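Local coordinates for 2-C-methyl-D-erythritol 4-phosphate cytidylyltransferase (Anaerococcus prevotii, PDB 4KT7), which probably catalyses transfer of a cytidylyl group from CTP to 2-C-methyl-D-erythritol 4-phosphate, an early step of isoprenoid biosynthesis by the DXP pathway, at residues Asp6-Ser11 / Ser103-Thr108; Ser48-Ile53 / Leu120-Ile125; Ile53-Leu58 / Lys97-Gln102; Asn131-Thr136 / Gln169-Lys174. All coordinates share one frame; numbering follows the deposited sequence.

All four contacts belong to one mixed sheet and the helix beside it, a worked example of how an alpha/beta nucleotidyltransferase of the GT-A clan is assembled. Contact 1 pairs strands 10-16 and 105-110; its centre is about 8 Å from that of contact 3, about 10 Å from contact 4 and about 11 Å from contact 2. Contact 2 sets helix 118-127 against the loop leading to strand 55-60, and contact 3 ties that strand to the loop before strand 105-110. Contact 3 is nested within contacts 1 and 2, whose segments alternate along the chain, so residues distant in sequence gather into one sheet-and-helix core; contact 4 follows, extending the sheet through antiparallel strands 168-172 and 133-139.

Contact 1 of 4, residues Asp6-Ser11 / Ser103-Thr108; sequences DGKFIS and SELVLT
Phe-9 to Ser-11 pair with Glu-104 to Leu-107 through parallel backbone hydrogen bonds. Phe-9 O accepts two amides at once, Glu-104 N at 3.0 Å and Leu-105 N at 3.2 Å. The ladder then becomes regular: Ser-11 N gives an almost straight bond (176° at the hydrogen) to Leu-105 O at 2.9 Å, and Leu-107 N bonds to Ser-11 O at 2.8 Å.

Among the side chains, the polar link is between two serines. Ser-103 OG is turned anti to its own amide nitrogen (chi1 -177°) and donates to Ser-11 OG at 2.7 Å. Ser-11 OG also hydrogen-bonds Glu-55, so it relays between a loop and the adjoining strand. Replacing Ser-11 by an alanine would probably strip Ser-103 OG of its acceptor and Glu-55 of one partner, breaking this chain of bonds.

Apolar contact is divided between two patches. Phe-9 CD1 comes obliquely to Ser-103 CA at 3.7 Å, while Leu-105 CD1 touches both Lys-8 CB (3.9 Å) and Ile-10 CG1 (4.0 Å). The lysine chain runs extended at about a right angle to both Glu-104 and Leu-105, and its NZ donates to a water instead of reaching the glutamate.

Ile-10 and Leu-107 turn to helix 118-127, meeting Ile-125, whereas Val-106 packs on Ile-176 of helix 173-184. The strands are thus neighbours in a three-layer alpha/beta arrangement, with strand 55-60 beside one and strand 168-172 beside the other.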
# COMPACT_ATOMS: atom_id res chain seq x y z
N ASP A 6 5.22 -35.17 -4.32
CA ASP A 6 5.73 -36.21 -5.23
C ASP A 6 7.25 -36.22 -5.41
O ASP A 6 7.75 -36.80 -6.38
CB ASP A 6 5.06 -36.11 -6.61
CG ASP A 6 3.55 -36.19 -6.51
OD1 ASP A 6 3.05 -36.91 -5.62
OD2 ASP A 6 2.86 -35.53 -7.32
N GLY A 7 7.97 -35.61 -4.48
CA GLY A 7 9.42 -35.54 -4.56
C GLY A 7 9.87 -34.78 -5.78
O GLY A 7 10.99 -34.97 -6.25
N LYS A 8 9.00 -33.91 -6.29
CA LYS A 8 9.33 -33.09 -7.46
C LYS A 8 10.46 -32.13 -7.16
O LYS A 8 10.49 -31.51 -6.09
CB LYS A 8 8.11 -32.31 -7.94
CG LYS A 8 6.99 -33.15 -8.55
CD LYS A 8 5.72 -32.31 -8.64
CE LYS A 8 4.69 -32.93 -9.56
NZ LYS A 8 3.48 -32.07 -9.62
N PHE A 9 11.36 -31.98 -8.13
CA PHE A 9 12.49 -31.06 -8.06
C PHE A 9 11.97 -29.62 -8.08
O PHE A 9 11.20 -29.25 -8.98
CB PHE A 9 13.36 -31.32 -9.29
CG PHE A 9 14.70 -30.64 -9.28
CD1 PHE A 9 14.81 -29.29 -9.51
CD2 PHE A 9 15.86 -31.38 -9.12
CE1 PHE A 9 16.04 -28.67 -9.54
CE2 PHE A 9 17.11 -30.77 -9.16
CZ PHE A 9 17.19 -29.42 -9.36
N ILE A 10 12.40 -28.81 -7.11
CA ILE A 10 11.95 -27.42 -6.99
C ILE A 10 13.09 -26.45 -7.31
O ILE A 10 14.20 -26.58 -6.78
CB ILE A 10 11.40 -27.11 -5.56
CG1 ILE A 10 10.27 -28.08 -5.18
CG2 ILE A 10 10.94 -25.64 -5.46
CD1 ILE A 10 9.75 -27.93 -3.75
N SER A 11 12.83 -25.50 -8.21
CA SER A 11 13.82 -24.46 -8.52
C SER A 11 13.35 -23.11 -7.99
O SER A 11 12.14 -22.86 -7.94
CB SER A 11 14.02 -24.31 -10.03
OG SER A 11 14.38 -25.55 -10.61
N SER A 103 13.62 -29.87 -13.32
CA SER A 103 12.75 -28.96 -12.56
C SER A 103 11.26 -29.13 -12.89
O SER A 103 10.84 -29.00 -14.04
CB SER A 103 13.17 -27.51 -12.81
OG SER A 103 12.36 -26.66 -12.01
N GLU A 104 10.43 -29.41 -11.88
CA GLU A 104 8.99 -29.50 -12.13
C GLU A 104 8.19 -28.39 -11.48
O GLU A 104 7.02 -28.20 -11.80
CB GLU A 104 8.43 -30.85 -11.68
CG GLU A 104 8.92 -32.04 -12.49
CD GLU A 104 7.84 -33.10 -12.63
OE1 GLU A 104 6.87 -32.86 -13.38
OE2 GLU A 104 7.97 -34.16 -11.97
N LEU A 105 8.81 -27.70 -10.53
CA LEU A 105 8.14 -26.60 -9.81
C LEU A 105 9.09 -25.41 -9.71
O LEU A 105 10.28 -25.60 -9.51
CB LEU A 105 7.75 -27.06 -8.40
CG LEU A 105 6.78 -28.24 -8.29
CD1 LEU A 105 6.74 -28.79 -6.86
CD2 LEU A 105 5.39 -27.85 -8.77
N VAL A 106 8.58 -24.19 -9.86
CA VAL A 106 9.46 -23.03 -9.79
C VAL A 106 8.87 -21.96 -8.89
O VAL A 106 7.69 -21.60 -9.01
CB VAL A 106 9.79 -22.44 -11.18
CG1 VAL A 106 8.55 -22.21 -11.99
CG2 VAL A 106 10.58 -21.13 -11.06
N LEU A 107 9.68 -21.49 -7.95
CA LEU A 107 9.32 -20.36 -7.10
C LEU A 107 10.12 -19.14 -7.57
O LEU A 107 11.31 -19.24 -7.89
CB LEU A 107 9.65 -20.72 -5.63
CG LEU A 107 9.53 -19.65 -4.53
CD1 LEU A 107 9.09 -20.32 -3.22
CD2 LEU A 107 10.86 -18.93 -4.32
N THR A 108 9.47 -17.98 -7.62
CA THR A 108 10.17 -16.76 -8.02
C THR A 108 10.14 -15.82 -6.83
O THR A 108 9.21 -15.86 -6.04
CB THR A 108 9.49 -16.09 -9.22
OG1 THR A 108 8.14 -15.72 -8.86
CG2 THR A 108 9.43 -17.07 -10.37
O HOH W 1 4.47 -30.25 -11.74

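Contact 2 of 4, residues Ser48-Ile53 / Leu120-Ile125; sequences SRVKEI and LFLKTI
Val-50 and Ile-125 meet because their torsions send methyl groups across the gap: Val-50 CG1 stands anti to its amide nitrogen (chi1 180°), and the Ile-125 chain is stretched out at its end (chi2 176°), carrying CD1 forward. The junction belongs to a beta-alpha-beta crossover, since residues 48-53 lead from helix 39-48 into strand 55-60, parallel to strand 10-16. Helix 118-127 packs against this connection.

Ile-125 CD1 serves three residues of the loop. It lies 3.8 Å from Ile-53 CG1, the two isoleucines crossing at about a right angle, and also touches Glu-52 CB and Val-50 CG1. One turn earlier on the helix, Leu-122 slides antiparallel past the valine, bringing its CD2 to 3.9 Å from Val-50 CG1. The other valine methyl, CG2, faces the root of the Phe-121 side chain at CB, while the phenylalanine ring itself leads off to an edge-to-face pairing with His-109.

Glu-52 is the polar member of the group. Its chain bends about the CB-CG bond (chi2 74°), and OE1 comes 3.2 Å from Leu-122 CD2, a close meeting of a carboxylate oxygen with a methyl group. No hydrogen bond joins the two segments, so side-chain packing carries the contact.

Each partner is stiffened from within. A type I turn spans Val-50 to Ile-53 and is closed by the bond from Ile-53 N to Val-50 O. In the helix, Leu-120 O is gripped from opposite faces of its carbonyl plane, by Thr-124 N at 3.0 Å and by Thr-124 OG1 at 2.7 Å.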
# COMPACT_ATOMS: atom_id res chain seq x y z
N SER A 48 18.63 -19.70 0.85
CA SER A 48 19.55 -20.83 0.86
C SER A 48 19.32 -21.73 2.07
O SER A 48 19.80 -22.87 2.09
CB SER A 48 21.01 -20.37 0.75
OG SER A 48 21.38 -19.66 1.91
N ARG A 49 18.59 -21.24 3.08
CA ARG A 49 18.21 -22.04 4.25
C ARG A 49 16.99 -22.94 4.00
O ARG A 49 16.67 -23.79 4.83
CB ARG A 49 17.93 -21.16 5.48
CG ARG A 49 19.12 -20.36 6.01
CD ARG A 49 18.90 -19.93 7.48
NE ARG A 49 17.51 -19.55 7.74
CZ ARG A 49 17.05 -18.30 7.72
NH1 ARG A 49 15.77 -18.06 7.97
NH2 ARG A 49 17.88 -17.29 7.46
N VAL A 50 16.31 -22.75 2.87
CA VAL A 50 15.15 -23.58 2.53
C VAL A 50 15.56 -24.82 1.74
O VAL A 50 15.78 -24.76 0.53
CB VAL A 50 14.10 -22.79 1.72
CG1 VAL A 50 12.91 -23.67 1.38
CG2 VAL A 50 13.65 -21.58 2.52
N LYS A 51 15.65 -25.95 2.44
CA LYS A 51 16.21 -27.17 1.88
C LYS A 51 15.25 -27.86 0.91
O LYS A 51 15.67 -28.72 0.14
CB LYS A 51 16.61 -28.14 3.00
CG LYS A 51 17.51 -27.53 4.08
CD LYS A 51 18.94 -27.35 3.60
CE LYS A 51 19.23 -25.91 3.21
NZ LYS A 51 20.68 -25.66 3.01
N GLU A 52 13.98 -27.47 0.94
CA GLU A 52 13.00 -27.97 -0.02
C GLU A 52 13.33 -27.48 -1.43
O GLU A 52 13.02 -28.14 -2.43
CB GLU A 52 11.58 -27.53 0.37
CG GLU A 52 10.97 -28.34 1.53
CD GLU A 52 11.55 -28.00 2.90
OE1 GLU A 52 12.21 -26.95 3.05
OE2 GLU A 52 11.35 -28.80 3.84
N ILE A 53 13.98 -26.33 -1.52
CA ILE A 53 14.37 -25.79 -2.82
C ILE A 53 15.64 -26.52 -3.28
O ILE A 53 16.62 -26.57 -2.54
CB ILE A 53 14.63 -24.28 -2.71
CG1 ILE A 53 13.30 -23.55 -2.44
CG2 ILE A 53 15.31 -23.75 -3.96
CD1 ILE A 53 13.47 -22.09 -1.99
N LEU A 120 7.42 -18.17 5.08
CA LEU A 120 6.62 -17.71 3.97
C LEU A 120 6.96 -18.48 2.70
O LEU A 120 6.08 -18.81 1.89
CB LEU A 120 6.83 -16.21 3.74
CG LEU A 120 6.00 -15.58 2.63
CD1 LEU A 120 4.52 -15.76 2.94
CD2 LEU A 120 6.34 -14.09 2.46
N PHE A 121 8.25 -18.76 2.51
CA PHE A 121 8.67 -19.59 1.38
C PHE A 121 8.13 -21.01 1.48
O PHE A 121 7.69 -21.58 0.48
CB PHE A 121 10.19 -19.63 1.26
CG PHE A 121 10.79 -18.32 0.81
CD1 PHE A 121 10.82 -17.99 -0.54
CD2 PHE A 121 11.33 -17.43 1.73
CE1 PHE A 121 11.38 -16.78 -0.97
CE2 PHE A 121 11.88 -16.23 1.31
CZ PHE A 121 11.90 -15.91 -0.04
N LEU A 122 8.19 -21.59 2.67
CA LEU A 122 7.64 -22.93 2.90
C LEU A 122 6.13 -22.97 2.66
O LEU A 122 5.61 -23.91 2.06
CB LEU A 122 7.95 -23.40 4.32
CG LEU A 122 9.43 -23.65 4.64
CD1 LEU A 122 9.63 -24.06 6.10
CD2 LEU A 122 9.99 -24.71 3.71
N LYS A 123 5.42 -21.94 3.12
CA LYS A 123 3.98 -21.88 2.91
C LYS A 123 3.63 -21.78 1.44
O LYS A 123 2.65 -22.37 0.98
CB LYS A 123 3.38 -20.68 3.66
CG LYS A 123 3.25 -20.90 5.17
CD LYS A 123 3.22 -19.56 5.91
CE LYS A 123 2.04 -18.71 5.47
NZ LYS A 123 2.07 -17.30 6.00
N THR A 124 4.43 -21.02 0.71
CA THR A 124 4.22 -20.88 -0.73
C THR A 124 4.47 -22.22 -1.42
O THR A 124 3.69 -22.64 -2.27
CB THR A 124 5.15 -19.80 -1.31
OG1 THR A 124 4.97 -18.60 -0.57
CG2 THR A 124 4.84 -19.54 -2.77
N ILE A 125 5.56 -22.89 -1.04
CA ILE A 125 5.85 -24.21 -1.61
C ILE A 125 4.75 -25.25 -1.28
O ILE A 125 4.27 -25.98 -2.17
CB ILE A 125 7.24 -24.71 -1.14
CG1 ILE A 125 8.34 -23.88 -1.80
CG2 ILE A 125 7.47 -26.21 -1.42
CD1 ILE A 125 9.73 -24.25 -1.31

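Contact 3 of 4, residues Ile53-Leu58 / Lys97-Gln102; sequences IDEIIL and KALDPQ
Glu-55 reaches from its strand to the backbone of Asp-100, where OE2 accepts the amide N at 3.1 Å through its syn lone pair, the bond being fairly straight (164°). The same carboxylate lies against carbon: Asp-100 CB is 3.4 Å from Glu-55 OE1, and Leu-99 CD2 is 3.7 Å from Glu-55 OE2. That leucine methyl also touches Ile-57 CG1 at 3.7 Å, giving the polar contact an apolar flank.

A rarer first torsion (chi1 77°) places Glu-55 CG between the amide nitrogen and the carbonyl carbon, and the straight chain beyond takes the carboxylate to the loop. Asp-100 is held in turn by an Asx turn, its OD1 accepting from Gln-102 N at 2.9 Å. Further out, Ser-11 hydrogen-bonds Glu-55 OE2, while Arg-80 of strand 79-83 forms a salt bridge to OE1 and bonds Ala-98 O as well. An alanine in place of Glu-55 would probably leave Asp-100 N without this acceptor and Arg-80 without its carboxylate mate, loosening the loop from the strand.

Glu-55 OE1 and Asp-100 OD2 are 4.3 Å apart, their carboxylate planes turned by 63°. A water donates to both, and with Arg-80 on OE1 it probably eases the repulsion expected between two acidic groups this close.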
# COMPACT_ATOMS: atom_id res chain seq x y z
N ILE A 53 13.98 -26.33 -1.52
CA ILE A 53 14.37 -25.79 -2.82
C ILE A 53 15.64 -26.52 -3.28
O ILE A 53 16.62 -26.57 -2.54
CB ILE A 53 14.63 -24.28 -2.71
CG1 ILE A 53 13.30 -23.55 -2.44
CG2 ILE A 53 15.31 -23.75 -3.96
CD1 ILE A 53 13.47 -22.09 -1.99
N ASP A 54 15.63 -27.09 -4.49
CA ASP A 54 16.75 -27.92 -4.94
C ASP A 54 17.85 -27.13 -5.65
O ASP A 54 19.00 -27.58 -5.70
CB ASP A 54 16.28 -29.06 -5.84
CG ASP A 54 15.35 -30.01 -5.12
OD1 ASP A 54 15.84 -30.73 -4.24
OD2 ASP A 54 14.13 -30.03 -5.44
N GLU A 55 17.50 -25.98 -6.20
CA GLU A 55 18.49 -25.12 -6.86
C GLU A 55 18.02 -23.69 -6.85
O GLU A 55 16.82 -23.42 -6.81
CB GLU A 55 18.68 -25.52 -8.32
CG GLU A 55 17.56 -25.05 -9.23
CD GLU A 55 17.75 -25.46 -10.69
OE1 GLU A 55 18.87 -25.89 -11.08
OE2 GLU A 55 16.77 -25.35 -11.45
N ILE A 56 18.98 -22.76 -6.92
CA ILE A 56 18.66 -21.34 -6.90
C ILE A 56 19.33 -20.63 -8.08
O ILE A 56 20.56 -20.71 -8.25
CB ILE A 56 19.18 -20.68 -5.59
CG1 ILE A 56 18.52 -21.33 -4.36
CG2 ILE A 56 18.94 -19.16 -5.60
CD1 ILE A 56 19.04 -20.73 -3.03
N ILE A 57 18.53 -19.94 -8.88
CA ILE A 57 19.01 -19.19 -10.04
C ILE A 57 18.86 -17.70 -9.76
O ILE A 57 17.74 -17.22 -9.53
CB ILE A 57 18.19 -19.49 -11.31
CG1 ILE A 57 18.10 -20.99 -11.58
CG2 ILE A 57 18.79 -18.78 -12.52
CD1 ILE A 57 19.38 -21.66 -11.62
N LEU A 58 19.98 -16.99 -9.72
CA LEU A 58 19.98 -15.54 -9.60
C LEU A 58 19.95 -14.95 -10.99
O LEU A 58 20.70 -15.37 -11.88
CB LEU A 58 21.25 -15.04 -8.91
CG LEU A 58 21.32 -15.27 -7.40
CD1 LEU A 58 22.76 -15.14 -6.93
CD2 LEU A 58 20.46 -14.23 -6.72
N LYS A 97 14.71 -20.27 -18.59
CA LYS A 97 15.49 -21.03 -19.58
C LYS A 97 16.67 -21.77 -18.95
O LYS A 97 17.16 -22.77 -19.50
CB LYS A 97 16.03 -20.09 -20.67
CG LYS A 97 15.04 -19.78 -21.79
CD LYS A 97 15.75 -19.04 -22.94
CE LYS A 97 16.10 -17.63 -22.54
NZ LYS A 97 16.87 -16.89 -23.59
N ALA A 98 17.15 -21.27 -17.81
CA ALA A 98 18.36 -21.82 -17.18
C ALA A 98 18.08 -22.88 -16.11
O ALA A 98 19.00 -23.36 -15.45
CB ALA A 98 19.19 -20.70 -16.57
N LEU A 99 16.81 -23.25 -15.95
CA LEU A 99 16.44 -24.23 -14.92
C LEU A 99 16.93 -25.63 -15.31
O LEU A 99 17.01 -25.97 -16.49
CB LEU A 99 14.91 -24.24 -14.69
CG LEU A 99 14.28 -22.94 -14.16
CD1 LEU A 99 12.79 -23.10 -13.87
CD2 LEU A 99 15.00 -22.47 -12.91
N ASP A 100 17.28 -26.41 -14.29
CA ASP A 100 17.64 -27.82 -14.45
C ASP A 100 16.54 -28.55 -15.23
O ASP A 100 15.36 -28.28 -15.03
CB ASP A 100 17.76 -28.42 -13.06
CG ASP A 100 18.47 -29.74 -13.07
OD1 ASP A 100 17.83 -30.75 -13.46
OD2 ASP A 100 19.65 -29.77 -12.66
N PRO A 101 16.92 -29.47 -16.14
CA PRO A 101 15.93 -30.21 -16.93
C PRO A 101 14.93 -30.99 -16.07
O PRO A 101 13.81 -31.27 -16.51
CB PRO A 101 16.79 -31.20 -17.73
CG PRO A 101 18.13 -30.56 -17.82
CD PRO A 101 18.30 -29.83 -16.52
N GLN A 102 15.34 -31.33 -14.85
CA GLN A 102 14.48 -32.08 -13.94
C GLN A 102 13.46 -31.19 -13.21
O GLN A 102 12.52 -31.68 -12.59
CB GLN A 102 15.35 -32.85 -12.93
CG GLN A 102 14.60 -33.72 -11.94
CD GLN A 102 15.52 -34.49 -11.02
OE1 GLN A 102 16.71 -34.65 -11.32
NE2 GLN A 102 14.98 -34.98 -9.91
O HOH W 2 20.99 -27.82 -11.04

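Contact 4 of 4, residues Asn131-Thr136 / Gln169-Lys174; sequences NKAVIT and QAFDKK
Ala-133 CB approaches the Phe-171 ring obliquely, 3.6 Å from CD1, with Gln-169 OE1 in the ring plane at its edge. The glutamine amide is a second flat group on this side of the sheet: its chain runs side by side with Ile-135, and NE2 passes 3.6 Å from Ile-135 CG2 before bonding to Asp-192. Ala-133, Ile-135, Gln-169 and Phe-171 thus share one face, leaving Val-134 and Ala-170 on the other.

Beneath these groups the antiparallel strands are almost exactly opposed (179°), their axes 4.6 Å apart. Val-134 and Ala-170 form a hydrogen-bonded pair, Val-134 N to Ala-170 O and Ala-170 N to Val-134 O, both 2.8 Å, flanked by the non-hydrogen-bonded pairs Ala-133 with Phe-171 and Ile-135 with Gln-169. Asp-172 N extends the ladder to Lys-132 O at 2.9 Å.

Strand gives way to helix at Asp-172. Its CG lies anti to the amide nitrogen (chi1 -179°), and it N-caps helix 173-184 by offering OD1 to Leu-175 N. OD2 meets Lys-132 NZ in a long salt bridge of 3.8 Å, the two side chains pointing the same way.

Strand 206-210 continues the sheet beyond strand 133-139, and strand 105-110 beyond 168-172. Helix 118-127 covers the Val-134 face through Thr-124 and Ala-127, while Lys-145 of the second subunit packs on Ile-135.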
# COMPACT_ATOMS: atom_id res chain seq x y z
N ASN A 131 -2.29 -26.87 -5.95
CA ASN A 131 -2.54 -25.79 -6.89
C ASN A 131 -1.37 -25.67 -7.84
O ASN A 131 -0.23 -25.98 -7.47
CB ASN A 131 -2.68 -24.47 -6.13
CG ASN A 131 -3.74 -24.54 -5.05
OD1 ASN A 131 -4.94 -24.48 -5.33
ND2 ASN A 131 -3.30 -24.65 -3.79
N LYS A 132 -1.62 -25.19 -9.05
CA LYS A 132 -0.53 -25.04 -10.01
C LYS A 132 0.03 -23.63 -10.06
O LYS A 132 1.04 -23.39 -10.71
CB LYS A 132 -0.95 -25.55 -11.39
CG LYS A 132 -1.31 -27.04 -11.37
CD LYS A 132 -1.24 -27.69 -12.75
CE LYS A 132 -1.11 -29.20 -12.61
NZ LYS A 132 -0.69 -29.88 -13.88
N ALA A 133 -0.62 -22.71 -9.35
CA ALA A 133 -0.12 -21.34 -9.25
C ALA A 133 -0.44 -20.82 -7.86
O ALA A 133 -1.54 -21.07 -7.35
CB ALA A 133 -0.76 -20.46 -10.30
N VAL A 134 0.52 -20.14 -7.25
CA VAL A 134 0.42 -19.68 -5.88
C VAL A 134 1.05 -18.29 -5.81
O VAL A 134 2.13 -18.08 -6.34
CB VAL A 134 1.21 -20.62 -4.94
CG1 VAL A 134 1.07 -20.19 -3.48
CG2 VAL A 134 0.77 -22.09 -5.12
N ILE A 135 0.38 -17.32 -5.18
CA ILE A 135 1.03 -16.02 -4.96
C ILE A 135 0.89 -15.62 -3.51
O ILE A 135 0.01 -16.12 -2.82
CB ILE A 135 0.40 -14.91 -5.83
CG1 ILE A 135 -1.05 -14.65 -5.40
CG2 ILE A 135 0.43 -15.32 -7.29
CD1 ILE A 135 -1.72 -13.53 -6.20
N THR A 136 1.77 -14.73 -3.03
CA THR A 136 1.67 -14.23 -1.66
C THR A 136 1.05 -12.83 -1.74
O THR A 136 1.37 -12.08 -2.66
CB THR A 136 3.05 -14.15 -0.98
OG1 THR A 136 3.98 -13.59 -1.92
CG2 THR A 136 3.53 -15.52 -0.59
N GLN A 169 6.11 -16.07 -5.37
CA GLN A 169 5.02 -16.67 -6.10
C GLN A 169 5.59 -18.01 -6.55
O GLN A 169 6.81 -18.16 -6.58
CB GLN A 169 4.70 -15.81 -7.33
CG GLN A 169 4.22 -14.40 -7.03
CD GLN A 169 3.68 -13.70 -8.27
OE1 GLN A 169 4.05 -14.03 -9.40
NE2 GLN A 169 2.78 -12.76 -8.06
N ALA A 170 4.76 -18.99 -6.89
CA ALA A 170 5.31 -20.25 -7.40
C ALA A 170 4.31 -20.96 -8.31
O ALA A 170 3.10 -20.76 -8.19
CB ALA A 170 5.74 -21.16 -6.23
N PHE A 171 4.83 -21.80 -9.22
CA PHE A 171 4.01 -22.41 -10.28
C PHE A 171 4.52 -23.78 -10.67
O PHE A 171 5.70 -24.09 -10.44
CB PHE A 171 4.06 -21.55 -11.56
CG PHE A 171 3.83 -20.11 -11.31
CD1 PHE A 171 2.54 -19.59 -11.30
CD2 PHE A 171 4.89 -19.27 -11.03
CE1 PHE A 171 2.33 -18.24 -11.02
CE2 PHE A 171 4.68 -17.92 -10.76
CZ PHE A 171 3.40 -17.42 -10.75
N ASP A 172 3.63 -24.57 -11.26
CA ASP A 172 3.99 -25.73 -12.08
C ASP A 172 4.95 -25.22 -13.16
O ASP A 172 4.65 -24.23 -13.85
CB ASP A 172 2.71 -26.33 -12.70
CG ASP A 172 2.98 -27.57 -13.56
OD1 ASP A 172 3.35 -27.40 -14.74
OD2 ASP A 172 2.80 -28.70 -13.08
N LYS A 173 6.12 -25.84 -13.30
CA LYS A 173 7.14 -25.30 -14.21
C LYS A 173 6.75 -25.33 -15.70
O LYS A 173 6.99 -24.37 -16.40
CB LYS A 173 8.49 -26.01 -14.01
CG LYS A 173 9.64 -25.42 -14.86
CD LYS A 173 9.97 -26.28 -16.08
CE LYS A 173 11.01 -25.55 -16.96
NZ LYS A 173 11.31 -26.25 -18.24
N LYS A 174 6.19 -26.43 -16.18
CA LYS A 174 5.79 -26.47 -17.59
C LYS A 174 4.71 -25.44 -17.87
O LYS A 174 4.69 -24.81 -18.91
CB LYS A 174 5.26 -27.85 -17.99
CG LYS A 174 6.34 -28.90 -18.09
CD LYS A 174 5.92 -30.04 -18.99
CE LYS A 174 7.06 -31.02 -19.20
NZ LYS A 174 6.76 -32.00 -20.28